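Local coordinates for protein thiamine phosphate pyrophosphorylase (Bacteroides thetaiotaomicron VPI-5482, PDB 3CEU) that probably makes thiamine phosphate as a thiamine-phosphate diphosphorylase of the thiamine diphosphate biosynthesis pathway, at residues A[111-116]-A[164-169]. Residues are numbered along the deposited sequence; the frame is centred on the assembly and turned at random.
Sequences VFMSPI and FGFGGA
The ring of F166 presents its far end to two side chains of 111-116, the selenomethionine M113 and I116. M113 meets it at the rim: SE is 3.9 Å from F166 CE1 and 5.1 Å from the ring centroid, on a line 85° from the ring normal. Selenium thus lies practically in the ring plane, the edge-on form of a Met-aromatic contact rather than one over the face. The torsions account for this reach. CG of M113 is anti to the backbone N (chi1 -164°) and chi2 is also extended, carrying SE out from the strand before the chain bends at chi3; the two side chains cross at about a right angle.

I116 approaches differently, pointing against F166 from the opposite direction and touching with the end of its longer branch. Its CD1 is 3.8 Å from F166 CZ and meets the ring obliquely. CZ is therefore shared, since M113 SE is also 4.0 Å from F166 CZ. No hydrogen bond joins the segments, whose nearest CA atoms, those of M113 and F166, are 9.5 Å apart. Side chains alone span the gap, burying 123 Å² in total.

A149 of the intervening strand 147-150 also touches F166, while L134 of helix 131-139 packs on M113. On the approach to the last strand, G165 ends helix 158-163 in a Schellman motif, just before F166. The arrangement is apolar packing between the sixth and eighth strand regions of a closed, parallel eight-stranded TIM barrel, bridging across the seventh strand.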
ATOM      1  N   VAL A 111     -10.393  -0.710  -0.392  1.00 18.97           N
ATOM      2  CA  VAL A 111     -10.042  -0.128  -1.672  1.00 13.00           C
ATOM      3  C   VAL A 111      -9.143   1.077  -1.465  1.00 10.34           C
ATOM      4  O   VAL A 111      -9.111   1.667  -0.382  1.00  6.85           O
ATOM      5  CB  VAL A 111     -11.296   0.342  -2.451  1.00 14.06           C
ATOM      6  CG1 VAL A 111     -12.299  -0.798  -2.586  1.00  9.92           C
ATOM      7  CG2 VAL A 111     -11.925   1.532  -1.755  1.00  5.81           C
ATOM      8  N   PHE A 112      -8.411   1.428  -2.515  1.00  7.35           N
ATOM      9  CA  PHE A 112      -7.531   2.590  -2.507  1.00 13.63           C
ATOM     10  C   PHE A 112      -8.363   3.747  -3.043  1.00 17.88           C
ATOM     11  O   PHE A 112      -9.334   3.531  -3.765  1.00 26.92           O
ATOM     12  CB  PHE A 112      -6.338   2.375  -3.454  1.00 17.22           C
ATOM     13  CG  PHE A 112      -5.237   1.530  -2.878  1.00 17.13           C
ATOM     14  CD1 PHE A 112      -5.399   0.890  -1.654  1.00 10.88           C
ATOM     15  CD2 PHE A 112      -4.027   1.386  -3.549  1.00 15.37           C
ATOM     16  CE1 PHE A 112      -4.381   0.122  -1.107  1.00  8.21           C
ATOM     17  CE2 PHE A 112      -3.004   0.618  -3.006  1.00  6.86           C
ATOM     18  CZ  PHE A 112      -3.187  -0.013  -1.778  1.00  5.44           C
HETATM   19  N   MSE A 113      -8.001   4.970  -2.688  1.00 19.84           N
HETATM   20  CA  MSE A 113      -8.711   6.123  -3.212  1.00 18.13           C
HETATM   21  C   MSE A 113      -7.646   7.125  -3.636  1.00 27.11           C
HETATM   22  O   MSE A 113      -6.785   7.503  -2.833  1.00 23.37           O
HETATM   23  CB  MSE A 113      -9.627   6.745  -2.160  1.00 15.43           C
HETATM   24  CG  MSE A 113     -10.660   7.691  -2.751  1.00 20.20           C
HETATM   25 SE   MSE A 113     -11.568   8.793  -1.446  1.00 37.83          SE
HETATM   26  CE  MSE A 113     -11.602  10.462  -2.434  1.00 26.79           C
ATOM     27  N   SER A 114      -7.701   7.547  -4.896  1.00 28.51           N
ATOM     28  CA  SER A 114      -6.715   8.484  -5.430  1.00 32.02           C
ATOM     29  C   SER A 114      -7.245   9.203  -6.662  1.00 35.62           C
ATOM     30  O   SER A 114      -8.245   8.784  -7.246  1.00 38.02           O
ATOM     31  CB  SER A 114      -5.462   7.717  -5.818  1.00 17.80           C
ATOM     32  OG  SER A 114      -5.770   6.787  -6.832  1.00 16.77           O
ATOM     33  N   PRO A 115      -6.586  10.306  -7.070  1.00 37.40           N
ATOM     34  CA  PRO A 115      -5.398  10.922  -6.452  1.00 33.89           C
ATOM     35  C   PRO A 115      -5.801  11.923  -5.363  1.00 31.04           C
ATOM     36  O   PRO A 115      -6.403  12.954  -5.663  1.00 28.89           O
ATOM     37  CB  PRO A 115      -4.704  11.628  -7.626  1.00 32.04           C
ATOM     38  CG  PRO A 115      -5.284  10.969  -8.862  1.00 38.96           C
ATOM     39  CD  PRO A 115      -6.726  10.752  -8.465  1.00 28.72           C
ATOM     40  N   ILE A 116      -5.466  11.623  -4.110  1.00 28.29           N
ATOM     41  CA  ILE A 116      -5.810  12.510  -3.002  1.00 24.08           C
ATOM     42  C   ILE A 116      -5.022  13.814  -3.075  1.00 22.06           C
ATOM     43  O   ILE A 116      -5.515  14.864  -2.661  1.00 18.66           O
ATOM     44  CB  ILE A 116      -5.534  11.850  -1.631  1.00 17.89           C
ATOM     45  CG1 ILE A 116      -6.311  10.535  -1.506  1.00 27.21           C
ATOM     46  CG2 ILE A 116      -5.917  12.809  -0.512  1.00 19.25           C
ATOM     47  CD1 ILE A 116      -7.824  10.674  -1.600  1.00 17.07           C
ATOM     48  N   PHE A 164      -9.366  12.782   7.975  1.00 30.71           N
ATOM     49  CA  PHE A 164     -10.477  12.555   7.057  1.00 22.49           C
ATOM     50  C   PHE A 164     -11.218  11.251   7.360  1.00 20.10           C
ATOM     51  O   PHE A 164     -12.250  10.966   6.754  1.00 14.85           O
ATOM     52  CB  PHE A 164      -9.968  12.531   5.617  1.00 27.35           C
ATOM     53  CG  PHE A 164      -9.688  13.894   5.041  1.00 22.55           C
ATOM     54  CD1 PHE A 164      -8.404  14.245   4.644  1.00 26.87           C
ATOM     55  CD2 PHE A 164     -10.715  14.812   4.860  1.00 22.63           C
ATOM     56  CE1 PHE A 164      -8.144  15.487   4.068  1.00 26.80           C
ATOM     57  CE2 PHE A 164     -10.466  16.062   4.283  1.00 22.60           C
ATOM     58  CZ  PHE A 164      -9.179  16.397   3.887  1.00 23.81           C
ATOM     59  N   GLY A 165     -10.684  10.456   8.284  1.00 13.27           N
ATOM     60  CA  GLY A 165     -11.333   9.205   8.637  1.00 12.95           C
ATOM     61  C   GLY A 165     -10.851   7.993   7.857  1.00 13.01           C
ATOM     62  O   GLY A 165     -11.401   6.898   8.012  1.00 10.77           O
ATOM     63  N   PHE A 166      -9.838   8.188   7.014  1.00 15.69           N
ATOM     64  CA  PHE A 166      -9.267   7.106   6.214  1.00 12.37           C
ATOM     65  C   PHE A 166      -8.776   5.965   7.100  1.00 13.49           C
ATOM     66  O   PHE A 166      -8.153   6.192   8.138  1.00 15.83           O
ATOM     67  CB  PHE A 166      -8.097   7.626   5.361  1.00 18.56           C
ATOM     68  CG  PHE A 166      -8.526   8.331   4.098  1.00 18.49           C
ATOM     69  CD1 PHE A 166      -9.158   7.628   3.072  1.00 15.73           C
ATOM     70  CD2 PHE A 166      -8.320   9.701   3.939  1.00 14.41           C
ATOM     71  CE1 PHE A 166      -9.582   8.273   1.912  1.00  3.45           C
ATOM     72  CE2 PHE A 166      -8.741  10.353   2.781  1.00 16.30           C
ATOM     73  CZ  PHE A 166      -9.376   9.630   1.764  1.00 13.83           C
ATOM     74  N   GLY A 167      -9.056   4.735   6.690  1.00 18.37           N
ATOM     75  CA  GLY A 167      -8.610   3.589   7.465  1.00 20.04           C
ATOM     76  C   GLY A 167      -7.138   3.289   7.227  1.00 26.06           C
ATOM     77  O   GLY A 167      -6.602   2.317   7.757  1.00 26.18           O
ATOM     78  N   GLY A 168      -6.480   4.120   6.422  1.00 24.44           N
ATOM     79  CA  GLY A 168      -5.073   3.904   6.152  1.00 16.34           C
ATOM     80  C   GLY A 168      -4.489   4.841   5.113  1.00 22.37           C
ATOM     81  O   GLY A 168      -5.204   5.557   4.413  1.00 22.84           O
ATOM     82  N   ALA A 169      -3.169   4.846   5.014  1.00 22.20           N
ATOM     83  CA  ALA A 169      -2.509   5.697   4.041  1.00 23.63           C
ATOM     84  C   ALA A 169      -1.538   4.835   3.263  1.00 11.75           C
ATOM     85  O   ALA A 169      -0.882   3.959   3.828  1.00 14.15           O
ATOM     86  CB  ALA A 169      -1.779   6.846   4.743  1.00 28.21           C
TER